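Local atomic coordinates of cytochrome c552 (Thermochromatium tepidum, PDB entry 5ZE8), a protein that carries five c-type hemes and, as a low-potential multiheme cytochrome of a photosynthetic purple sulfur bacterium, probably passes electrons between redox partners. Residues A[40-45]-A[124-129]; A[53-58]-A[265-270]; A[297-302]-A[387-392]. One frame throughout, in Å; residues are numbered along the deposited sequence.

Contact 1: A[40-45]-A[124-129]; sequences VSSELC and GVNCVA. With HEC (heme c), chain D.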
loop_
_atom_site.group_PDB
_atom_site.type_symbol
_atom_site.label_atom_id
_atom_site.label_comp_id
_atom_site.label_asym_id
_atom_site.label_seq_id
_atom_site.Cartn_x
_atom_site.Cartn_y
_atom_site.Cartn_z
ATOM N N VAL A 40 -3.825 23.357 -7.119
ATOM C CA VAL A 40 -4.038 23.942 -5.775
ATOM C C VAL A 40 -3.329 23.117 -4.689
ATOM O O VAL A 40 -3.567 21.887 -4.544
ATOM C CB VAL A 40 -5.525 24.073 -5.451
ATOM C CG1 VAL A 40 -5.696 24.532 -3.989
ATOM C CG2 VAL A 40 -6.167 25.066 -6.349
ATOM N N SER A 41 -2.460 23.777 -3.900
ATOM C CA SER A 41 -1.678 23.091 -2.876
ATOM C C SER A 41 -2.571 22.635 -1.751
ATOM O O SER A 41 -3.477 23.329 -1.277
ATOM C CB SER A 41 -0.630 24.039 -2.265
ATOM O OG SER A 41 0.057 23.404 -1.205
ATOM N N SER A 42 -2.158 21.510 -1.180
ATOM C CA SER A 42 -2.840 20.935 0.014
ATOM C C SER A 42 -2.783 21.921 1.214
ATOM O O SER A 42 -3.594 21.820 2.174
ATOM C CB SER A 42 -2.240 19.577 0.370
ATOM O OG SER A 42 -2.290 18.698 -0.772
ATOM N N GLU A 43 -1.765 22.794 1.215
ATOM C CA GLU A 43 -1.644 23.811 2.244
ATOM C C GLU A 43 -2.876 24.742 2.240
ATOM O O GLU A 43 -3.218 25.289 3.302
ATOM C CB GLU A 43 -0.331 24.610 2.072
ATOM C CG GLU A 43 0.906 23.780 2.137
ATOM C CD GLU A 43 1.143 23.138 3.489
ATOM O OE1 GLU A 43 0.881 23.815 4.502
ATOM O OE2 GLU A 43 1.652 21.957 3.550
ATOM N N LEU A 44 -3.492 25.000 1.110
ATOM C CA LEU A 44 -4.683 25.827 1.066
ATOM C C LEU A 44 -5.825 25.133 1.788
ATOM O O LEU A 44 -6.435 25.701 2.665
ATOM C CB LEU A 44 -5.124 26.157 -0.373
ATOM C CG LEU A 44 -6.484 26.927 -0.359
ATOM C CD1 LEU A 44 -6.302 28.241 0.428
ATOM C CD2 LEU A 44 -7.043 27.189 -1.709
ATOM N N CYS A 45 -6.028 23.856 1.534
ATOM C CA CYS A 45 -7.038 23.053 2.168
ATOM C C CYS A 45 -6.877 22.997 3.650
ATOM O O CYS A 45 -7.853 22.998 4.375
ATOM C CB CYS A 45 -7.055 21.642 1.554
ATOM S SG CYS A 45 -7.016 21.504 -0.230
ATOM N N GLY A 124 2.654 14.725 -4.369
ATOM C CA GLY A 124 2.311 13.315 -4.604
ATOM C C GLY A 124 0.776 13.124 -4.755
ATOM O O GLY A 124 0.125 13.894 -5.499
ATOM N N VAL A 125 0.284 12.100 -4.061
ATOM C CA VAL A 125 -1.153 11.840 -4.108
ATOM C C VAL A 125 -1.797 12.753 -3.052
ATOM O O VAL A 125 -1.936 12.376 -1.894
ATOM C CB VAL A 125 -1.393 10.337 -3.847
ATOM C CG1 VAL A 125 -2.880 10.021 -3.934
ATOM C CG2 VAL A 125 -0.743 9.477 -4.898
ATOM N N ASN A 126 -2.184 13.929 -3.515
ATOM C CA ASN A 126 -2.594 15.008 -2.630
ATOM C C ASN A 126 -4.093 15.236 -2.645
ATOM O O ASN A 126 -4.819 14.475 -3.280
ATOM C CB ASN A 126 -1.774 16.235 -2.915
ATOM C CG ASN A 126 -2.153 16.967 -4.142
ATOM O OD1 ASN A 126 -2.996 16.515 -4.911
ATOM N ND2 ASN A 126 -1.525 18.184 -4.342
ATOM N N CYS A 127 -4.571 16.254 -1.891
ATOM C CA CYS A 127 -6.024 16.441 -1.761
ATOM C C CYS A 127 -6.694 16.512 -3.074
ATOM O O CYS A 127 -7.662 15.788 -3.317
ATOM C CB CYS A 127 -6.409 17.681 -0.918
ATOM S SG CYS A 127 -5.359 18.053 0.517
ATOM N N VAL A 128 -6.222 17.387 -3.958
ATOM C CA VAL A 128 -6.902 17.570 -5.216
ATOM C C VAL A 128 -6.691 16.395 -6.203
ATOM O O VAL A 128 -7.568 16.164 -7.057
ATOM C CB VAL A 128 -6.585 18.931 -5.884
ATOM C CG1 VAL A 128 -7.005 20.055 -4.962
ATOM C CG2 VAL A 128 -5.143 18.978 -6.241
ATOM N N ALA A 129 -5.595 15.648 -6.063
ATOM C CA ALA A 129 -5.435 14.461 -6.915
ATOM C C ALA A 129 -6.529 13.488 -6.657
ATOM O O ALA A 129 -7.143 13.023 -7.593
ATOM C CB ALA A 129 -4.079 13.823 -6.728
HETATM FE FE HEC D . -10.192 13.308 1.252
HETATM C CHA HEC D . -13.365 12.363 2.323
HETATM C CHB HEC D . -10.692 16.408 2.486
HETATM C CHC HEC D . -6.810 14.035 0.758
HETATM C CHD HEC D . -9.907 10.468 -0.551
HETATM N NA HEC D . -11.689 14.190 2.212
HETATM C C1A HEC D . -12.890 13.649 2.587
HETATM C C2A HEC D . -13.617 14.600 3.378
HETATM C C3A HEC D . -12.863 15.771 3.408
HETATM C C4A HEC D . -11.690 15.486 2.691
HETATM C CMA HEC D . -13.150 17.105 4.100
HETATM C CAA HEC D . -14.950 14.283 4.090
HETATM C CBA HEC D . -14.553 13.733 5.467
HETATM C CGA HEC D . -15.778 13.404 6.298
HETATM O O1A HEC D . -16.761 14.198 6.324
HETATM O O2A HEC D . -15.736 12.440 7.081
HETATM N NB HEC D . -8.971 14.916 1.544
HETATM C C1B HEC D . -9.421 16.068 2.016
HETATM C C2B HEC D . -8.291 16.978 2.095
HETATM C C3B HEC D . -7.188 16.327 1.670
HETATM C C4B HEC D . -7.636 15.016 1.271
HETATM C CMB HEC D . -8.358 18.375 2.669
HETATM C CAB HEC D . -5.764 16.672 1.677
HETATM C CBB HEC D . -5.206 17.095 2.891
HETATM N NC HEC D . -8.677 12.428 0.298
HETATM C C1C HEC D . -7.343 12.820 0.226
HETATM C C2C HEC D . -6.582 11.881 -0.501
HETATM C C3C HEC D . -7.444 10.895 -0.968
HETATM C C4C HEC D . -8.751 11.235 -0.416
HETATM C CMC HEC D . -5.119 12.077 -0.837
HETATM C CAC HEC D . -7.104 9.692 -1.793
HETATM C CBC HEC D . -6.027 8.822 -1.397
HETATM N ND HEC D . -11.360 11.774 0.961
HETATM C C1D HEC D . -11.077 10.688 0.154
HETATM C C2D HEC D . -12.191 9.695 0.154
HETATM C C3D HEC D . -13.138 10.234 0.956
HETATM C C4D HEC D . -12.634 11.533 1.476
HETATM C CMD HEC D . -12.296 8.467 -0.687
HETATM C CAD HEC D . -14.471 9.620 1.264
HETATM C CBD HEC D . -14.365 8.605 2.410
HETATM C CGD HEC D . -15.595 7.709 2.431
HETATM O O1D HEC D . -15.507 6.485 2.264
HETATM O O2D HEC D . -16.667 8.207 2.729
HETATM O O HOH W 1 -4.275 19.499 -2.846
HETATM O O HOH W 2 -2.031 20.215 -6.308
#
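S42 and C127 bring the two backbones nearest, their CA atoms 5.8 Å apart, and each lies at or close to the start of a short helix. C45 and C127 are both the first cysteine of a CXXCH heme-attachment motif, so two such motifs of the multiheme cytochrome meet here at their leading ends. Each helix start is capped by the residue just ahead of it. S41 OG accepts from E43 N, while N126 OD1 accepts from A129 N at 3.0 Å. In the asparagine, with chi1 at 76°, CG is tucked over the main chain, which brings the amide oxygen to A129 N.

Between the segments polar contact runs through water. One molecule donates to V40 O and to S42 OG, 3.0 Å from each, and accepts from V128 N; a second joins V40 O to N126 ND2. E123, just ahead of the second segment, ties the same group together: its carboxylate is hydrogen-bonded to S41 OG, S42 OG and N126 ND2. Direct contact is van der Waals: S42 OG lies 3.3 Å from N126 CB and 3.4 Å from C127 SG, and V128 CG2 rests 3.7 Å from V40 O.

The two sulfurs come within 3.9 Å, C45 SG beside C127 SG, but they form no disulfide, since each is spent on a thioether. C45 SG is linked to a different heme, whereas C127 SG is bonded to CAB of the heme c beside this contact, at 1.8 Å.

Contact 2: A[53-58]-A[265-270]; sequences YRQWKG and GGFADH. With HEC (heme c), chain D.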
loop_
_atom_site.group_PDB
_atom_site.type_symbol
_atom_site.label_atom_id
_atom_site.label_comp_id
_atom_site.label_asym_id
_atom_site.label_seq_id
_atom_site.Cartn_x
_atom_site.Cartn_y
_atom_site.Cartn_z
ATOM N N TYR A 53 -5.611 17.279 7.042
ATOM C CA TYR A 53 -4.278 17.616 6.600
ATOM C C TYR A 53 -3.175 16.941 7.419
ATOM O O TYR A 53 -2.234 16.359 6.868
ATOM C CB TYR A 53 -4.041 19.139 6.602
ATOM C CG TYR A 53 -2.627 19.531 6.163
ATOM C CD1 TYR A 53 -2.285 19.630 4.821
ATOM C CD2 TYR A 53 -1.653 19.691 7.121
ATOM C CE1 TYR A 53 -1.025 20.007 4.485
ATOM C CE2 TYR A 53 -0.369 20.005 6.789
ATOM C CZ TYR A 53 -0.079 20.132 5.463
ATOM O OH TYR A 53 1.197 20.453 5.201
ATOM N N ARG A 54 -3.324 16.988 8.735
ATOM C CA ARG A 54 -2.318 16.366 9.583
ATOM C C ARG A 54 -2.152 14.852 9.289
ATOM O O ARG A 54 -1.051 14.321 9.158
ATOM C CB ARG A 54 -2.604 16.535 11.079
ATOM C CG ARG A 54 -1.629 15.795 11.972
ATOM C CD ARG A 54 -1.715 16.267 13.427
ATOM N NE ARG A 54 -3.010 16.642 13.704
ATOM C CZ ARG A 54 -3.551 17.860 13.869
ATOM N NH1 ARG A 54 -2.900 18.989 14.084
ATOM N NH2 ARG A 54 -4.878 17.891 13.902
ATOM N N GLN A 55 -3.288 14.176 9.119
ATOM C CA GLN A 55 -3.266 12.740 8.818
ATOM C C GLN A 55 -2.656 12.469 7.451
ATOM O O GLN A 55 -1.784 11.567 7.332
ATOM C CB GLN A 55 -4.682 12.223 8.882
ATOM C CG GLN A 55 -5.302 12.187 10.299
ATOM C CD GLN A 55 -6.805 11.936 10.291
ATOM O OE1 GLN A 55 -7.493 12.050 9.287
ATOM N NE2 GLN A 55 -7.334 11.754 11.537
ATOM N N TRP A 56 -3.114 13.220 6.463
ATOM C CA TRP A 56 -2.656 13.080 5.099
ATOM C C TRP A 56 -1.148 13.336 5.006
ATOM O O TRP A 56 -0.458 12.595 4.315
ATOM C CB TRP A 56 -3.434 14.017 4.144
ATOM C CG TRP A 56 -2.771 14.073 2.764
ATOM C CD1 TRP A 56 -2.847 13.155 1.798
ATOM C CD2 TRP A 56 -1.890 15.066 2.323
ATOM N NE1 TRP A 56 -2.040 13.486 0.776
ATOM C CE2 TRP A 56 -1.428 14.670 1.065
ATOM C CE3 TRP A 56 -1.447 16.265 2.857
ATOM C CZ2 TRP A 56 -0.553 15.401 0.342
ATOM C CZ3 TRP A 56 -0.499 16.980 2.125
ATOM C CH2 TRP A 56 -0.120 16.548 0.855
ATOM N N LYS A 57 -0.647 14.359 5.694
ATOM C CA LYS A 57 0.739 14.777 5.507
ATOM C C LYS A 57 1.711 13.752 5.921
ATOM O O LYS A 57 2.809 13.628 5.326
ATOM C CB LYS A 57 0.975 16.096 6.228
ATOM C CG LYS A 57 2.290 16.783 5.889
ATOM C CD LYS A 57 2.407 17.201 4.453
ATOM C CE LYS A 57 3.662 18.070 4.133
ATOM N NZ LYS A 57 3.867 18.166 2.640
ATOM N N GLY A 58 1.371 12.968 6.918
ATOM C CA GLY A 58 2.169 11.850 7.346
ATOM C C GLY A 58 2.067 10.554 6.590
ATOM O O GLY A 58 2.745 9.603 6.890
ATOM N N GLY A 265 -12.875 10.171 15.587
ATOM C CA GLY A 265 -13.067 11.555 15.901
ATOM C C GLY A 265 -14.109 12.206 15.028
ATOM O O GLY A 265 -14.091 13.426 14.832
ATOM N N GLY A 266 -15.010 11.414 14.391
ATOM C CA GLY A 266 -16.151 11.968 13.627
ATOM C C GLY A 266 -16.027 12.306 12.189
ATOM O O GLY A 266 -16.845 12.960 11.586
ATOM N N PHE A 267 -14.932 11.845 11.573
ATOM C CA PHE A 267 -14.747 12.062 10.112
ATOM C C PHE A 267 -13.813 10.981 9.618
ATOM O O PHE A 267 -13.193 10.301 10.443
ATOM C CB PHE A 267 -14.102 13.439 9.826
ATOM C CG PHE A 267 -12.781 13.660 10.505
ATOM C CD1 PHE A 267 -12.663 14.120 11.815
ATOM C CD2 PHE A 267 -11.581 13.356 9.808
ATOM C CE1 PHE A 267 -11.474 14.244 12.439
ATOM C CE2 PHE A 267 -10.384 13.492 10.438
ATOM C CZ PHE A 267 -10.302 13.975 11.744
ATOM N N ALA A 268 -13.725 10.882 8.307
ATOM C CA ALA A 268 -12.953 9.768 7.651
ATOM C C ALA A 268 -11.448 10.029 7.822
ATOM O O ALA A 268 -10.892 11.078 7.425
ATOM C CB ALA A 268 -13.300 9.591 6.156
ATOM N N ASP A 269 -10.793 9.162 8.558
ATOM C CA ASP A 269 -9.370 9.214 8.818
ATOM C C ASP A 269 -8.571 9.070 7.491
ATOM O O ASP A 269 -8.781 8.125 6.719
ATOM C CB ASP A 269 -8.975 8.115 9.788
ATOM C CG ASP A 269 -7.572 8.282 10.360
ATOM O OD1 ASP A 269 -6.644 8.823 9.772
ATOM O OD2 ASP A 269 -7.345 7.950 11.537
ATOM N N HIS A 270 -7.758 10.094 7.211
ATOM C CA HIS A 270 -6.916 10.115 5.980
ATOM C C HIS A 270 -5.481 9.611 6.193
ATOM O O HIS A 270 -4.618 9.732 5.292
ATOM C CB HIS A 270 -6.920 11.477 5.385
ATOM C CG HIS A 270 -8.134 11.815 4.599
ATOM N ND1 HIS A 270 -9.427 11.841 5.132
ATOM C CD2 HIS A 270 -8.233 12.247 3.312
ATOM C CE1 HIS A 270 -10.238 12.314 4.166
ATOM N NE2 HIS A 270 -9.539 12.521 3.057
HETATM FE FE HEC D . -10.192 13.308 1.252
HETATM C CHA HEC D . -13.365 12.363 2.323
HETATM C CHB HEC D . -10.692 16.408 2.486
HETATM C CHC HEC D . -6.810 14.035 0.758
HETATM C CHD HEC D . -9.907 10.468 -0.551
HETATM N NA HEC D . -11.689 14.190 2.212
HETATM C C1A HEC D . -12.890 13.649 2.587
HETATM C C2A HEC D . -13.617 14.600 3.378
HETATM C C3A HEC D . -12.863 15.771 3.408
HETATM C C4A HEC D . -11.690 15.486 2.691
HETATM C CMA HEC D . -13.150 17.105 4.100
HETATM C CAA HEC D . -14.950 14.283 4.090
HETATM C CBA HEC D . -14.553 13.733 5.467
HETATM C CGA HEC D . -15.778 13.404 6.298
HETATM O O1A HEC D . -16.761 14.198 6.324
HETATM O O2A HEC D . -15.736 12.440 7.081
HETATM N NB HEC D . -8.971 14.916 1.544
HETATM C C1B HEC D . -9.421 16.068 2.016
HETATM C C2B HEC D . -8.291 16.978 2.095
HETATM C C3B HEC D . -7.188 16.327 1.670
HETATM C C4B HEC D . -7.636 15.016 1.271
HETATM C CMB HEC D . -8.358 18.375 2.669
HETATM C CAB HEC D . -5.764 16.672 1.677
HETATM C CBB HEC D . -5.206 17.095 2.891
HETATM N NC HEC D . -8.677 12.428 0.298
HETATM C C1C HEC D . -7.343 12.820 0.226
HETATM C C2C HEC D . -6.582 11.881 -0.501
HETATM C C3C HEC D . -7.444 10.895 -0.968
HETATM C C4C HEC D . -8.751 11.235 -0.416
HETATM C CMC HEC D . -5.119 12.077 -0.837
HETATM C CAC HEC D . -7.104 9.692 -1.793
HETATM C CBC HEC D . -6.027 8.822 -1.397
HETATM N ND HEC D . -11.360 11.774 0.961
HETATM C C1D HEC D . -11.077 10.688 0.154
HETATM C C2D HEC D . -12.191 9.695 0.154
HETATM C C3D HEC D . -13.138 10.234 0.956
HETATM C C4D HEC D . -12.634 11.533 1.476
HETATM C CMD HEC D . -12.296 8.467 -0.687
HETATM C CAD HEC D . -14.471 9.620 1.264
HETATM C CBD HEC D . -14.365 8.605 2.410
HETATM C CGD HEC D . -15.595 7.709 2.431
HETATM O O1D HEC D . -15.507 6.485 2.264
HETATM O O2D HEC D . -16.667 8.207 2.729
HETATM O O HOH W 3 -10.159 10.526 11.792
#
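A helix meets a heme-ligand loop here: Q55, on helix 50-57, reaches out to the backbone and side chains around H270. With chi2 at 168° the side chain runs out straight from the helix to the loop, where OE1 accepts from H270 N at 2.9 Å. The N-H points almost straight at the oxygen (168°), although the donor lies well above the carbonyl plane. The same oxygen touches the rim of the F267 ring, 3.4 Å from CE2. D269 lays its carboxylate against the amide, the two planes only 15° apart, with OD1 3.2 Å from Q55 CD; that OD1 is hydrogen-bonded to S271 OG, further along the loop. A water accepts from Q55 NE2, donates weakly to F267 O and sits over one face of the F267 ring.

The loop supplies one half of a bis-histidine heme site. H270 NE2 binds the iron at 2.1 Å, and the other axial ligand is NE2 of H131, the histidine of a CXXCH motif. H270 ND1 donates to A268 O, 2.8 Å away and close to the ring plane, which fixes the rotation of the imidazole. A268 N in turn holds propionate oxygen O2A of the heme at 2.8 Å. From the helix, W56 turns its indole to the porphyrin rim: heme atom CAB lies over one face, while CD1 approaches methyl CMC to 3.6 Å.

Contact 3: A[297-302]-A[387-392]; sequences KIAAQV and NYEIPA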
loop_
_atom_site.group_PDB
_atom_site.type_symbol
_atom_site.label_atom_id
_atom_site.label_comp_id
_atom_site.label_asym_id
_atom_site.label_seq_id
_atom_site.Cartn_x
_atom_site.Cartn_y
_atom_site.Cartn_z
ATOM N N LYS A 297 8.934 -35.507 21.413
ATOM C CA LYS A 297 8.835 -34.198 20.724
ATOM C C LYS A 297 7.756 -33.348 21.328
ATOM O O LYS A 297 6.831 -33.808 22.052
ATOM C CB LYS A 297 8.522 -34.377 19.211
ATOM C CG LYS A 297 9.401 -35.343 18.433
ATOM C CD LYS A 297 10.742 -34.796 18.030
ATOM C CE LYS A 297 11.436 -35.734 17.024
ATOM N NZ LYS A 297 10.602 -35.954 15.795
ATOM N N ILE A 298 7.821 -32.069 20.956
ATOM C CA ILE A 298 6.760 -31.120 21.230
ATOM C C ILE A 298 6.163 -30.840 19.827
ATOM O O ILE A 298 6.865 -30.439 18.932
ATOM C CB ILE A 298 7.299 -29.806 21.824
ATOM C CG1 ILE A 298 7.881 -30.043 23.224
ATOM C CG2 ILE A 298 6.237 -28.705 21.734
ATOM C CD1 ILE A 298 8.900 -28.987 23.548
ATOM N N ALA A 299 4.896 -31.141 19.633
ATOM C CA ALA A 299 4.168 -30.727 18.438
ATOM C C ALA A 299 3.690 -29.277 18.633
ATOM O O ALA A 299 2.861 -28.955 19.443
ATOM C CB ALA A 299 3.013 -31.658 18.173
ATOM N N ALA A 300 4.226 -28.384 17.797
ATOM C CA ALA A 300 3.966 -26.936 17.889
ATOM C C ALA A 300 3.120 -26.583 16.674
ATOM O O ALA A 300 3.432 -26.972 15.613
ATOM C CB ALA A 300 5.317 -26.166 17.878
ATOM N N GLN A 301 1.993 -25.903 16.900
ATOM C CA GLN A 301 1.106 -25.475 15.817
ATOM C C GLN A 301 1.079 -23.986 15.815
ATOM O O GLN A 301 0.764 -23.381 16.854
ATOM C CB GLN A 301 -0.293 -26.020 16.040
ATOM C CG GLN A 301 -0.406 -27.543 15.929
ATOM C CD GLN A 301 -0.180 -28.243 17.252
ATOM O OE1 GLN A 301 -0.807 -27.896 18.255
ATOM N NE2 GLN A 301 0.708 -29.246 17.268
ATOM N N VAL A 302 1.410 -23.388 14.663
ATOM C CA VAL A 302 1.407 -21.949 14.496
ATOM C C VAL A 302 0.173 -21.676 13.621
ATOM O O VAL A 302 0.016 -22.255 12.580
ATOM C CB VAL A 302 2.711 -21.405 13.866
ATOM C CG1 VAL A 302 2.561 -19.924 13.570
ATOM C CG2 VAL A 302 3.848 -21.611 14.812
ATOM N N ASN A 387 2.749 -26.797 11.168
ATOM C CA ASN A 387 3.102 -27.786 12.173
ATOM C C ASN A 387 4.568 -28.045 12.234
ATOM O O ASN A 387 5.246 -28.262 11.216
ATOM C CB ASN A 387 2.367 -29.085 11.904
ATOM C CG ASN A 387 0.871 -28.884 11.864
ATOM O OD1 ASN A 387 0.248 -28.676 12.900
ATOM N ND2 ASN A 387 0.284 -28.909 10.651
ATOM N N TYR A 388 5.073 -28.025 13.461
ATOM C CA TYR A 388 6.444 -28.401 13.664
ATOM C C TYR A 388 6.614 -29.474 14.727
ATOM O O TYR A 388 5.802 -29.564 15.640
ATOM C CB TYR A 388 7.211 -27.158 14.065
ATOM C CG TYR A 388 7.346 -26.172 12.936
ATOM C CD1 TYR A 388 8.400 -26.229 12.048
ATOM C CD2 TYR A 388 6.435 -25.131 12.780
ATOM C CE1 TYR A 388 8.546 -25.225 11.039
ATOM C CE2 TYR A 388 6.551 -24.207 11.775
ATOM C CZ TYR A 388 7.580 -24.247 10.893
ATOM O OH TYR A 388 7.697 -23.313 9.831
ATOM N N GLU A 389 7.664 -30.283 14.583
ATOM C CA GLU A 389 8.013 -31.309 15.576
ATOM C C GLU A 389 9.377 -30.966 16.175
ATOM O O GLU A 389 10.405 -30.986 15.510
ATOM C CB GLU A 389 7.984 -32.661 14.908
ATOM C CG GLU A 389 6.597 -33.055 14.376
ATOM C CD GLU A 389 5.716 -33.790 15.369
ATOM O OE1 GLU A 389 4.765 -34.459 14.914
ATOM O OE2 GLU A 389 5.970 -33.765 16.600
ATOM N N ILE A 390 9.336 -30.563 17.411
ATOM C CA ILE A 390 10.504 -30.005 18.100
ATOM C C ILE A 390 11.028 -31.076 19.112
ATOM O O ILE A 390 10.298 -31.478 19.991
ATOM C CB ILE A 390 10.193 -28.701 18.894
ATOM C CG1 ILE A 390 9.652 -27.595 17.924
ATOM C CG2 ILE A 390 11.473 -28.183 19.559
ATOM C CD1 ILE A 390 9.208 -26.364 18.639
ATOM N N PRO A 391 12.319 -31.416 19.033
ATOM C CA PRO A 391 12.848 -32.322 20.076
ATOM C C PRO A 391 12.625 -31.709 21.473
ATOM O O PRO A 391 12.903 -30.490 21.714
ATOM C CB PRO A 391 14.338 -32.439 19.713
ATOM C CG PRO A 391 14.439 -31.957 18.302
ATOM C CD PRO A 391 13.349 -31.003 18.052
ATOM N N ALA A 392 12.084 -32.493 22.428
ATOM C CA ALA A 392 11.636 -31.939 23.684
ATOM C C ALA A 392 12.709 -31.738 24.744
ATOM O O ALA A 392 12.509 -30.918 25.617
ATOM C CB ALA A 392 10.464 -32.754 24.265
#
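K297 pairs with P391 where strand 297-306 runs antiparallel to strand 383-391, in a non-hydrogen-bonded position that brings K297 CA to 3.2 Å from I390 O. The lysine chain bends at chi2 (-79°), so that CD lies 3.8 Å from P391 CA. E389 runs roughly perpendicular to it, with OE2 3.7 Å from K297 CB; K297 NZ is 5.2 Å from E389 OE2, too far for a salt bridge, though the opposite charges may still attract.

I298 and I390 form a hydrogen-bonded pair, I298 N donating to I390 O at 2.7 Å and I390 N returning the bond to I298 O. I298 CG1 meets A392 CB at 3.9 Å. A299 sets its methyl beside E389 OE2 on the opposite side of the sheet from I298. A300 repeats the reciprocal bonding with Y388, whose N reaches A300 O at 2.9 Å, and A300 CB touches I390 CD1. At Q301, CG lies 3.3 Å from N387 OD1, the two amide planes 44° apart, while Q301 OE1 is hydrogen-bonded to T290 OG1 on strand 285-294.

I298, A300, Y388 and I390 make an apolar side, partly lying against strand 320-328 of the six-stranded sheet, with Y388 OH hydrogen-bonded to D347. A299, Q301, N387 and E389 line the other, more polar side, where D294 near E389 may raise its proton affinity, an effect nearby K297 would probably offset in part.

In the fold
Contacts 1 and 2 belong to the heme-bearing part of the chain, their centres 13 Å apart and their segments alternating in sequence, so that neighbouring helices 42-46 and 50-57 each turn to a distant partner. They touch directly: W56 of contact 2 packs on S42 and N126 of contact 1 and hydrogen-bonds through NE1 to V125 O. One heme c joins them too, attached through C127 in contact 1 and ligated by H270 in contact 2. Contact 3 follows later in the chain, in a three-stranded antiparallel sheet; its centre is about 53 Å from that of contact 1 and about 45 Å from that of contact 2. The protein thus combines a helix-and-loop heme assembly with a remote beta-rich part.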